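Local coordinates for protein AP endonuclease, family 2 (Brucella melitensis biovar Abortus, PDB 3NGF) that probably interconverts hydroxypyruvate and tartronate semialdehyde as a manganese-binding TIM-barrel isomerase of the hyi family, at residues Leu184-Tyr187 and His188-Ile191; Asp138-Pro142 and His143-Val147; Gly115-Gly119 and Leu120-Ala124; Asp51-Ala54 and Arg55-Gln59. All coordinates share one frame; numbering follows the deposited sequence. Where two conformers were deposited one is given.

Contact 1. Residues Leu184-Tyr187 and His188-Ile191. With MN (manganese (II) ion), chain C.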
loop_
_atom_site.group_PDB
_atom_site.type_symbol
_atom_site.label_atom_id
_atom_site.label_comp_id
_atom_site.label_asym_id
_atom_site.label_seq_id
_atom_site.Cartn_x
_atom_site.Cartn_y
_atom_site.Cartn_z
ATOM N N LEU A 184 1.257 0.625 -6.766
ATOM C CA LEU A 184 1.941 1.739 -7.445
ATOM C C LEU A 184 1.843 3.017 -6.597
ATOM O O LEU A 184 0.824 3.731 -6.639
ATOM C CB LEU A 184 1.284 1.944 -8.814
ATOM C CG LEU A 184 1.742 3.104 -9.699
ATOM C CD1 LEU A 184 3.256 3.080 -9.883
ATOM C CD2 LEU A 184 0.993 3.122 -11.057
ATOM N N ASP A 185 2.870 3.265 -5.793
ATOM C CA ASP A 185 2.996 4.499 -5.009
ATOM C C ASP A 185 3.776 5.495 -5.890
ATOM O O ASP A 185 4.971 5.275 -6.241
ATOM C CB ASP A 185 3.679 4.166 -3.677
ATOM C CG ASP A 185 3.852 5.365 -2.751
ATOM O OD1 ASP A 185 4.030 6.474 -3.252
ATOM O OD2 ASP A 185 3.868 5.204 -1.505
ATOM N N LEU A 186 3.081 6.548 -6.311
ATOM C CA LEU A 186 3.636 7.434 -7.342
ATOM C C LEU A 186 4.779 8.271 -6.792
ATOM O O LEU A 186 5.645 8.777 -7.538
ATOM C CB LEU A 186 2.528 8.300 -7.956
ATOM C CG LEU A 186 1.535 7.528 -8.815
ATOM C CD1 LEU A 186 0.356 8.418 -9.181
ATOM C CD2 LEU A 186 2.220 6.947 -10.080
ATOM N N TYR A 187 4.790 8.436 -5.478
ATOM C CA TYR A 187 5.926 9.075 -4.806
ATOM C C TYR A 187 7.209 8.232 -5.063
ATOM O O TYR A 187 8.255 8.761 -5.503
ATOM C CB TYR A 187 5.603 9.225 -3.297
ATOM C CG TYR A 187 6.769 9.620 -2.427
ATOM C CD1 TYR A 187 7.142 10.946 -2.280
ATOM C CD2 TYR A 187 7.490 8.660 -1.730
ATOM C CE1 TYR A 187 8.242 11.312 -1.486
ATOM C CE2 TYR A 187 8.556 9.010 -0.921
ATOM C CZ TYR A 187 8.946 10.320 -0.819
ATOM O OH TYR A 187 10.020 10.632 -0.009
ATOM N N HIS A 188 7.122 6.935 -4.807
ATOM C CA HIS A 188 8.273 6.064 -5.038
ATOM C C HIS A 188 8.608 5.954 -6.539
ATOM O O HIS A 188 9.766 5.924 -6.906
ATOM C CB HIS A 188 8.004 4.675 -4.446
ATOM C CG HIS A 188 7.866 4.655 -2.951
ATOM N ND1 HIS A 188 8.771 5.258 -2.102
ATOM C CD2 HIS A 188 6.975 4.018 -2.157
ATOM C CE1 HIS A 188 8.418 5.013 -0.850
ATOM N NE2 HIS A 188 7.315 4.286 -0.860
ATOM N N ALA A 189 7.583 5.884 -7.391
ATOM C CA ALA A 189 7.758 5.716 -8.838
ATOM C C ALA A 189 8.441 6.949 -9.417
ATOM O O ALA A 189 9.317 6.832 -10.275
ATOM C CB ALA A 189 6.425 5.504 -9.520
ATOM N N GLN A 190 8.061 8.129 -8.931
ATOM C CA GLN A 190 8.707 9.361 -9.423
ATOM C C GLN A 190 10.186 9.498 -9.020
ATOM O O GLN A 190 11.000 10.037 -9.793
ATOM C CB GLN A 190 7.880 10.573 -8.975
ATOM C CG GLN A 190 8.446 11.947 -9.320
ATOM C CD GLN A 190 8.764 12.123 -10.795
ATOM O OE1 GLN A 190 8.308 11.353 -11.658
ATOM N NE2 GLN A 190 9.561 13.151 -11.099
ATOM N N ILE A 191 10.525 9.055 -7.810
ATOM C CA ILE A 191 11.881 9.116 -7.283
ATOM C C ILE A 191 12.803 8.129 -8.014
ATOM O O ILE A 191 13.939 8.481 -8.344
ATOM C CB ILE A 191 11.915 8.916 -5.734
ATOM C CG1 ILE A 191 11.260 10.111 -5.048
ATOM C CG2 ILE A 191 13.320 8.713 -5.190
ATOM C CD1 ILE A 191 10.915 9.885 -3.580
HETATM MN MN MN C . 3.548 3.514 -0.107
HETATM O O HOH W 1 5.466 3.676 1.093
HETATM O O HOH W 2 3.032 1.668 1.448
#

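Contact 2. Residues Asp138-Pro142 and His143-Val147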
loop_
_atom_site.group_PDB
_atom_site.type_symbol
_atom_site.label_atom_id
_atom_site.label_comp_id
_atom_site.label_asym_id
_atom_site.label_seq_id
_atom_site.Cartn_x
_atom_site.Cartn_y
_atom_site.Cartn_z
ATOM N N ASP A 138 -2.402 -18.299 -3.037
ATOM C CA ASP A 138 -3.232 -19.514 -2.960
ATOM C C ASP A 138 -4.141 -19.519 -1.739
ATOM O O ASP A 138 -5.278 -20.037 -1.792
ATOM C CB ASP A 138 -2.338 -20.750 -2.977
ATOM C CG ASP A 138 -1.669 -21.006 -4.342
ATOM O OD1 ASP A 138 -2.063 -20.427 -5.379
ATOM O OD2 ASP A 138 -0.741 -21.838 -4.363
ATOM N N LYS A 139 -3.630 -18.982 -0.636
ATOM C CA LYS A 139 -4.379 -18.911 0.623
ATOM C C LYS A 139 -5.443 -17.832 0.558
ATOM O O LYS A 139 -6.519 -17.988 1.141
ATOM C CB LYS A 139 -3.431 -18.629 1.792
ATOM C CG LYS A 139 -2.696 -19.868 2.290
ATOM C CD LYS A 139 -3.650 -20.849 3.017
ATOM C CE LYS A 139 -4.276 -20.190 4.289
ATOM N NZ LYS A 139 -5.264 -21.021 5.051
ATOM N N LEU A 140 -5.148 -16.743 -0.157
ATOM C CA LEU A 140 -6.065 -15.598 -0.236
ATOM C C LEU A 140 -7.153 -15.710 -1.332
ATOM O O LEU A 140 -8.210 -15.084 -1.212
ATOM C CB LEU A 140 -5.274 -14.310 -0.413
ATOM C CG LEU A 140 -4.285 -13.983 0.737
ATOM C CD1 LEU A 140 -3.527 -12.651 0.454
ATOM C CD2 LEU A 140 -4.909 -14.006 2.102
ATOM N N ALA A 141 -6.878 -16.471 -2.390
ATOM C CA ALA A 141 -7.802 -16.587 -3.549
ATOM C C ALA A 141 -9.214 -17.052 -3.166
ATOM O O ALA A 141 -10.178 -16.554 -3.733
ATOM C CB ALA A 141 -7.200 -17.519 -4.668
ATOM N N PRO A 142 -9.344 -17.985 -2.207
ATOM C CA PRO A 142 -10.685 -18.440 -1.808
ATOM C C PRO A 142 -11.573 -17.336 -1.240
ATOM O O PRO A 142 -12.815 -17.480 -1.187
ATOM C CB PRO A 142 -10.396 -19.482 -0.726
ATOM C CG PRO A 142 -9.050 -20.025 -1.088
ATOM C CD PRO A 142 -8.286 -18.850 -1.638
ATOM N N HIS A 143 -10.923 -16.283 -0.768
ATOM C CA HIS A 143 -11.572 -15.133 -0.158
ATOM C C HIS A 143 -11.604 -13.880 -1.039
ATOM O O HIS A 143 -12.047 -12.805 -0.595
ATOM C CB HIS A 143 -10.862 -14.851 1.171
ATOM C CG HIS A 143 -10.815 -16.055 2.072
ATOM N ND1 HIS A 143 -11.932 -16.525 2.724
ATOM C CD2 HIS A 143 -9.798 -16.875 2.427
ATOM C CE1 HIS A 143 -11.604 -17.580 3.453
ATOM N NE2 HIS A 143 -10.320 -17.826 3.279
ATOM N N GLY A 144 -11.148 -14.027 -2.293
ATOM C CA GLY A 144 -11.159 -12.941 -3.245
ATOM C C GLY A 144 -10.185 -11.834 -2.860
ATOM O O GLY A 144 -10.405 -10.680 -3.223
ATOM N N ILE A 145 -9.156 -12.182 -2.085
ATOM C CA ILE A 145 -8.166 -11.189 -1.617
ATOM C C ILE A 145 -6.946 -11.201 -2.524
ATOM O O ILE A 145 -6.437 -12.271 -2.906
ATOM C CB ILE A 145 -7.783 -11.418 -0.129
ATOM C CG1 ILE A 145 -9.030 -11.214 0.742
ATOM C CG2 ILE A 145 -6.637 -10.466 0.295
ATOM C CD1 ILE A 145 -8.954 -11.839 2.120
ATOM N N THR A 146 -6.462 -10.004 -2.872
ATOM C CA THR A 146 -5.278 -9.832 -3.709
ATOM C C THR A 146 -4.079 -9.454 -2.811
ATOM O O THR A 146 -4.236 -8.718 -1.844
ATOM C CB THR A 146 -5.509 -8.729 -4.761
ATOM O OG1 THR A 146 -6.494 -9.158 -5.707
ATOM C CG2 THR A 146 -4.194 -8.350 -5.520
ATOM N N VAL A 147 -2.899 -10.009 -3.104
ATOM C CA VAL A 147 -1.657 -9.640 -2.422
ATOM C C VAL A 147 -0.805 -8.783 -3.342
ATOM O O VAL A 147 -0.638 -9.108 -4.524
ATOM C CB VAL A 147 -0.849 -10.878 -1.934
ATOM C CG1 VAL A 147 -0.549 -11.865 -3.058
ATOM C CG2 VAL A 147 0.430 -10.457 -1.190
#

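Contact 3. Residues Gly115-Gly119 and Leu120-Ala124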
loop_
_atom_site.group_PDB
_atom_site.type_symbol
_atom_site.label_atom_id
_atom_site.label_comp_id
_atom_site.label_asym_id
_atom_site.label_seq_id
_atom_site.Cartn_x
_atom_site.Cartn_y
_atom_site.Cartn_z
ATOM N N GLY A 115 11.376 -7.164 2.571
ATOM C CA GLY A 115 12.542 -7.148 3.450
ATOM C C GLY A 115 13.695 -6.377 2.840
ATOM O O GLY A 115 13.711 -6.095 1.633
ATOM N N ILE A 116 14.657 -6.048 3.698
ATOM C CA ILE A 116 15.965 -5.545 3.298
ATOM C C ILE A 116 16.816 -6.761 2.896
ATOM O O ILE A 116 17.143 -7.604 3.760
ATOM C CB ILE A 116 16.665 -4.799 4.469
ATOM C CG1 ILE A 116 15.802 -3.655 5.009
ATOM C CG2 ILE A 116 18.060 -4.295 4.065
ATOM C CD1 ILE A 116 15.411 -2.645 3.981
ATOM N N THR A 117 17.177 -6.833 1.613
ATOM C CA THR A 117 17.895 -7.978 1.033
ATOM C C THR A 117 19.322 -7.663 0.552
ATOM O O THR A 117 19.988 -8.526 -0.037
ATOM C CB THR A 117 17.099 -8.554 -0.134
ATOM O OG1 THR A 117 16.849 -7.523 -1.103
ATOM C CG2 THR A 117 15.779 -9.135 0.382
ATOM N N GLU A 118 19.787 -6.438 0.799
ATOM C CA GLU A 118 21.158 -6.050 0.480
ATOM C C GLU A 118 22.123 -7.016 1.164
ATOM O O GLU A 118 21.959 -7.325 2.340
ATOM C CB GLU A 118 21.431 -4.622 0.961
ATOM C CG GLU A 118 22.884 -4.170 0.790
ATOM C CD GLU A 118 23.298 -4.076 -0.671
ATOM O OE1 GLU A 118 22.473 -4.411 -1.551
ATOM O OE2 GLU A 118 24.447 -3.665 -0.943
ATOM N N GLY A 119 23.106 -7.511 0.420
ATOM C CA GLY A 119 24.078 -8.470 0.968
ATOM C C GLY A 119 23.619 -9.925 0.923
ATOM O O GLY A 119 24.380 -10.835 1.287
ATOM N N LEU A 120 22.389 -10.164 0.481
ATOM C CA LEU A 120 21.929 -11.526 0.234
ATOM C C LEU A 120 22.058 -11.848 -1.253
ATOM O O LEU A 120 22.166 -10.944 -2.090
ATOM C CB LEU A 120 20.482 -11.713 0.701
ATOM C CG LEU A 120 20.179 -11.494 2.185
ATOM C CD1 LEU A 120 18.693 -11.836 2.464
ATOM C CD2 LEU A 120 21.102 -12.313 3.095
ATOM N N ASP A 121 22.077 -13.143 -1.571
ATOM C CA ASP A 121 22.124 -13.592 -2.964
ATOM C C ASP A 121 20.800 -13.254 -3.684
ATOM O O ASP A 121 19.719 -13.667 -3.250
ATOM C CB ASP A 121 22.425 -15.094 -3.028
ATOM C CG ASP A 121 22.462 -15.616 -4.451
ATOM O OD1 ASP A 121 23.471 -15.402 -5.156
ATOM O OD2 ASP A 121 21.466 -16.232 -4.870
ATOM N N ARG A 122 20.892 -12.487 -4.769
ATOM C CA ARG A 122 19.703 -11.970 -5.447
ATOM C C ARG A 122 18.803 -13.085 -5.964
ATOM O O ARG A 122 17.590 -13.025 -5.801
ATOM C CB ARG A 122 20.093 -11.031 -6.595
ATOM C CG ARG A 122 18.903 -10.360 -7.264
ATOM C CD ARG A 122 18.220 -9.390 -6.298
ATOM N NE ARG A 122 16.959 -8.859 -6.816
ATOM C CZ ARG A 122 16.246 -7.900 -6.231
ATOM N NH1 ARG A 122 15.103 -7.494 -6.785
ATOM N NH2 ARG A 122 16.674 -7.319 -5.104
ATOM N N LYS A 123 19.394 -14.110 -6.571
ATOM C CA LYS A 123 18.622 -15.215 -7.110
ATOM C C LYS A 123 17.846 -15.949 -6.006
ATOM O O LYS A 123 16.680 -16.272 -6.193
ATOM C CB LYS A 123 19.533 -16.185 -7.888
ATOM C CG LYS A 123 18.802 -17.331 -8.594
ATOM C CD LYS A 123 19.800 -18.316 -9.245
ATOM C CE LYS A 123 19.101 -19.561 -9.820
ATOM N NZ LYS A 123 18.746 -20.584 -8.781
ATOM N N ALA A 124 18.484 -16.204 -4.866
ATOM C CA ALA A 124 17.804 -16.857 -3.734
ATOM C C ALA A 124 16.640 -15.992 -3.262
ATOM O O ALA A 124 15.563 -16.506 -2.927
ATOM C CB ALA A 124 18.760 -17.088 -2.576
HETATM O O HOH W 3 18.871 -7.272 -3.093
#

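Contact 4. Residues Asp51-Ala54 and Arg55-Gln59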
loop_
_atom_site.group_PDB
_atom_site.type_symbol
_atom_site.label_atom_id
_atom_site.label_comp_id
_atom_site.label_asym_id
_atom_site.label_seq_id
_atom_site.Cartn_x
_atom_site.Cartn_y
_atom_site.Cartn_z
ATOM N N ASP A 51 -11.820 -6.986 16.075
ATOM C CA ASP A 51 -13.221 -6.643 16.285
ATOM C C ASP A 51 -13.408 -5.118 16.517
ATOM O O ASP A 51 -14.432 -4.540 16.128
ATOM C CB ASP A 51 -13.816 -7.392 17.476
ATOM C CG ASP A 51 -14.093 -8.870 17.211
ATOM O OD1 ASP A 51 -13.860 -9.384 16.091
ATOM O OD2 ASP A 51 -14.601 -9.503 18.179
ATOM N N VAL A 52 -12.455 -4.487 17.208
ATOM C CA VAL A 52 -12.513 -3.066 17.508
ATOM C C VAL A 52 -12.347 -2.269 16.209
ATOM O O VAL A 52 -13.128 -1.370 15.945
ATOM C CB VAL A 52 -11.444 -2.659 18.574
ATOM C CG1 VAL A 52 -11.350 -1.128 18.735
ATOM C CG2 VAL A 52 -11.739 -3.362 19.907
ATOM N N ILE A 53 -11.342 -2.615 15.398
ATOM C CA ILE A 53 -11.163 -1.959 14.097
ATOM C C ILE A 53 -12.385 -2.170 13.196
ATOM O O ILE A 53 -12.851 -1.226 12.554
ATOM C CB ILE A 53 -9.883 -2.429 13.359
ATOM C CG1 ILE A 53 -8.627 -1.993 14.109
ATOM C CG2 ILE A 53 -9.843 -1.847 11.943
ATOM C CD1 ILE A 53 -7.310 -2.586 13.505
ATOM N N ALA A 54 -12.951 -3.382 13.195
ATOM C CA ALA A 54 -14.197 -3.657 12.411
ATOM C C ALA A 54 -15.324 -2.684 12.818
ATOM O O ALA A 54 -16.049 -2.141 11.954
ATOM C CB ALA A 54 -14.669 -5.137 12.613
ATOM N N ARG A 55 -15.461 -2.465 14.119
ATOM C CA ARG A 55 -16.493 -1.557 14.648
ATOM C C ARG A 55 -16.191 -0.101 14.310
ATOM O O ARG A 55 -17.088 0.669 13.997
ATOM C CB ARG A 55 -16.708 -1.770 16.152
ATOM C CG ARG A 55 -17.583 -3.000 16.475
ATOM C CD ARG A 55 -17.942 -3.040 17.957
ATOM N NE ARG A 55 -16.775 -3.354 18.804
ATOM C CZ ARG A 55 -16.349 -4.571 19.105
ATOM N NH1 ARG A 55 -15.275 -4.733 19.872
ATOM N NH2 ARG A 55 -16.983 -5.637 18.652
ATOM N N GLU A 56 -14.917 0.276 14.319
ATOM C CA GLU A 56 -14.536 1.610 13.836
ATOM C C GLU A 56 -15.010 1.851 12.400
ATOM O O GLU A 56 -15.566 2.911 12.083
ATOM C CB GLU A 56 -13.025 1.811 13.872
ATOM C CG GLU A 56 -12.348 1.915 15.210
ATOM C CD GLU A 56 -12.702 3.150 16.015
ATOM O OE1 GLU A 56 -13.360 4.102 15.491
ATOM O OE2 GLU A 56 -12.291 3.166 17.200
ATOM N N LEU A 57 -14.759 0.890 11.530
ATOM C CA LEU A 57 -15.173 0.969 10.125
ATOM C C LEU A 57 -16.689 1.055 9.965
ATOM O O LEU A 57 -17.192 1.887 9.211
ATOM C CB LEU A 57 -14.653 -0.244 9.352
ATOM C CG LEU A 57 -13.136 -0.364 9.238
ATOM C CD1 LEU A 57 -12.768 -1.761 8.662
ATOM C CD2 LEU A 57 -12.510 0.774 8.402
ATOM N N LYS A 58 -17.416 0.232 10.715
ATOM C CA LYS A 58 -18.874 0.177 10.596
ATOM C C LYS A 58 -19.492 1.455 11.131
ATOM O O LYS A 58 -20.395 2.024 10.496
ATOM C CB LYS A 58 -19.418 -1.052 11.330
ATOM C CG LYS A 58 -20.936 -1.257 11.251
ATOM C CD LYS A 58 -21.347 -2.537 11.962
ATOM C CE LYS A 58 -22.845 -2.774 11.940
ATOM N NZ LYS A 58 -23.196 -3.973 12.786
ATOM N N GLN A 59 -19.015 1.910 12.287
ATOM C CA GLN A 59 -19.634 3.035 12.979
ATOM C C GLN A 59 -19.414 4.344 12.216
ATOM O O GLN A 59 -20.255 5.260 12.266
ATOM C CB GLN A 59 -19.106 3.126 14.411
ATOM C CG GLN A 59 -19.723 4.273 15.200
ATOM C CD GLN A 59 -19.422 4.192 16.693
ATOM O OE1 GLN A 59 -19.157 3.096 17.248
ATOM N NE2 GLN A 59 -19.449 5.367 17.361
HETATM O O HOH W 4 -15.683 -7.846 20.247
#

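Contact 1. Residues Leu184-Tyr187 and His188-Ile191
Asp185 and His188 meet where barrel strand 180-185 runs straight into helix 186-192. Asp185 CB lies 3.6 Å from His188 CD2. CG of the aspartate stands anti to the backbone N (chi1 -179°), which swings the carboxylate across the start of the helix and on toward the metal. There the two oxygens divide the work. Asp185 is the N-cap of the helix: Asp185 OD1 takes two weak bonds, from Tyr187 N at 3.1 Å and from His188 N at 3.5 Å. Asp185 OD2 binds the manganese ion at 2.2 Å and passes 3.4 Å from His188 CD2. The carboxylate and imidazole planes are 47° apart, so this is no flat stack.

Water 1 lies at the edge of the His188 ring, in its plane, hydrogen-bonded to His188 NE2 at 2.8 Å; it is itself a manganese ligand. ND1, the other ring nitrogen, pairs with Asn153. Tyr187 sends its own edge toward the face of His188 in an offset edge-to-face pair, planes at 65°. One face of the tyrosine ring in turn carries Ile191 CD1, 3.6 Å from the centroid of the Tyr187 ring, a CH-pi contact one helical turn on; the tyrosine OH bonds to Asn156.

Glu150, Gln211 and Glu247 complete the protein ligands of the metal. One carboxylate therefore both caps a helix and binds the metal, while His188 stands in the second shell, holding a metal-bound water whose orientation and polarity it may well tune.

Contact 2. Residues Asp138-Pro142 and His143-Val147
A Schellman motif ends helix 122-140 here, linking Leu140 and Ala141 to Gly144 and Ile145 before the chain enters barrel strand 146-149. Its 6-to-1 bond runs from Ile145 N to Leu140 O (3.2 Å), and inside it Gly144 N donates to Ala141 O at 3.1 Å. The positive phi of Gly144 (68°), which favours glycine, is what reverses the chain. Leu140 O does double duty: His143 N also donates to it, at 3.0 Å, and the two donors arrive from opposite faces of the carbonyl plane.

Beneath the polar turn lies the apolar contact familiar from such motifs, between the residues joined by the outer bond. Leu140 CD1 touches Ile145 CG2 at 3.8 Å and, further along, Val147 CB at 4.0 Å, the latter side chain meeting it at about a right angle. Leu99 of helix 88-104 and Leu110 of strand 109-111 pack on both Leu140 and Ile145. On the outer side, the His143 ring has Pro142 CB over one face, offset toward the rim, and His143 CD2 lies 3.7 Å from Lys139 O.

The last carbonyls of a helix run out of i+4 donors; for Leu140 O and Ala141 O the turn supplies them, while its apolar underside seats the helix against the barrel.

Contact 3. Residues Gly115-Gly119 and Leu120-Ala124
Two torsions let Thr117 and Arg122 share a water. Thr117 has OG1 tucked between its backbone N and carbonyl carbon (chi1 56°), and the Arg122 chain, after leaving with CG anti to the backbone N, bends at chi2 (67°) to bring its guanidinium back over the loop. Thr117 OG1 and Arg122 NH2 stay 4.0 Å apart, too far for a direct bond. Water 3 spans the gap instead: it is hydrogen-bonded to Thr117 OG1 at 2.8 Å and accepts from Arg122 NH2 at 3.0 Å, sitting at the guanidinium edge in its plane.

Below this bridge the backbone makes a type II beta turn from Thr117 to Leu120, closed by Leu120 N donating to Thr117 O at 3.0 Å. Gly119 takes the third position with positive phi (85°), where a CB would jam against the preceding carbonyl oxygen. The leucine side chain folds back along the turn, Leu120 CB 3.3 Å from Thr117 O. Immediately afterwards Asp121 serves as N-cap, Asp121 OD2 accepting from Ala124 N at 3.0 Å; the turn thus leads directly into the capped helix start.

The guanidinium is held from several directions: NH2 also donates to Phe161 O, and NE forms a salt bridge with Glu126 one turn along helix 122-140. Thr117 and Leu120 both rest on Cys125 of that helix, and backbone bonds between Gly115 and Phe161 and between Thr117 and Gly159 tie this loop to the one carrying Phe161. Together they form the surface lead from barrel strand 109-111 into helix 122-140, flanked by that second loop.

Contact 4. Residues Asp51-Ala54 and Arg55-Gln59
Helix 50-59 belongs to the beta-alpha-beta unit between barrel strands 39-41 and 63-68, and its outward side is where Asp51 and Arg55 meet, one turn apart. Arg55 leaves the helix with CG beside its backbone N and bends at chi3 (-70°), which doubles the chain back toward the N-terminal end. The guanidinium then lies flat over the Asp51 carbonyl: Asp51 O sits under one face, near its centre, 3.5 Å from Arg55 CZ. That same Asp51 O is already engaged by Arg55 N at 3.1 Å in the regular helical bond, so a single residue meets it with both backbone and side chain.

The two charged ends do not pair directly. Asp51 OD2 and Arg55 NH2 are 4.6 Å apart, beyond a salt bridge, and water 4 fills in between them: it donates to Asp51 OD2 at 2.9 Å and accepts from Arg55 NH2 at 3.0 Å, at the guanidinium edge and in its plane. On the other flank Val52 CG2 lies 3.8 Å from Arg55 NH1.

The inward side is apolar. Ile53 CG2 approaches Leu57 CD1 at 4.4 Å; both side chains pack on Leu105, and Leu57 also on Phe29 of helix 25-34. The helical bond from Leu57 N to Ile53 O (3.0 Å) joins the same pair.

The chemistry is that of an amphipathic helix: leucine and isoleucine face the protein, while the opposite charges interact through solvent, an attraction that is probably modest, with the guanidinium also lying over the Asp51 carbonyl, whose partial negative charge probably favours it.

How the contacts relate
All four contacts belong to one eight-stranded parallel barrel, but no two touch. Contact 1 alone holds a manganese ligand. Contact 2 comes nearest to it, about 10 Å between nearest atoms, and leads into strand 146-149, the neighbour of strand 180-185; just beyond strand 146-149 comes Glu150, which shares the metal with Asp185. Contacts 3 and 2 mark the start and finish of helix 122-140, their centres about 27 Å apart. Contact 4 lies across the chain's centre from both contact 1 and contact 3, its centre about 31 Å from that of contact 1. Contacts 3 and 4, remote from the annotated sites, each use water to join side chains that do not bond directly.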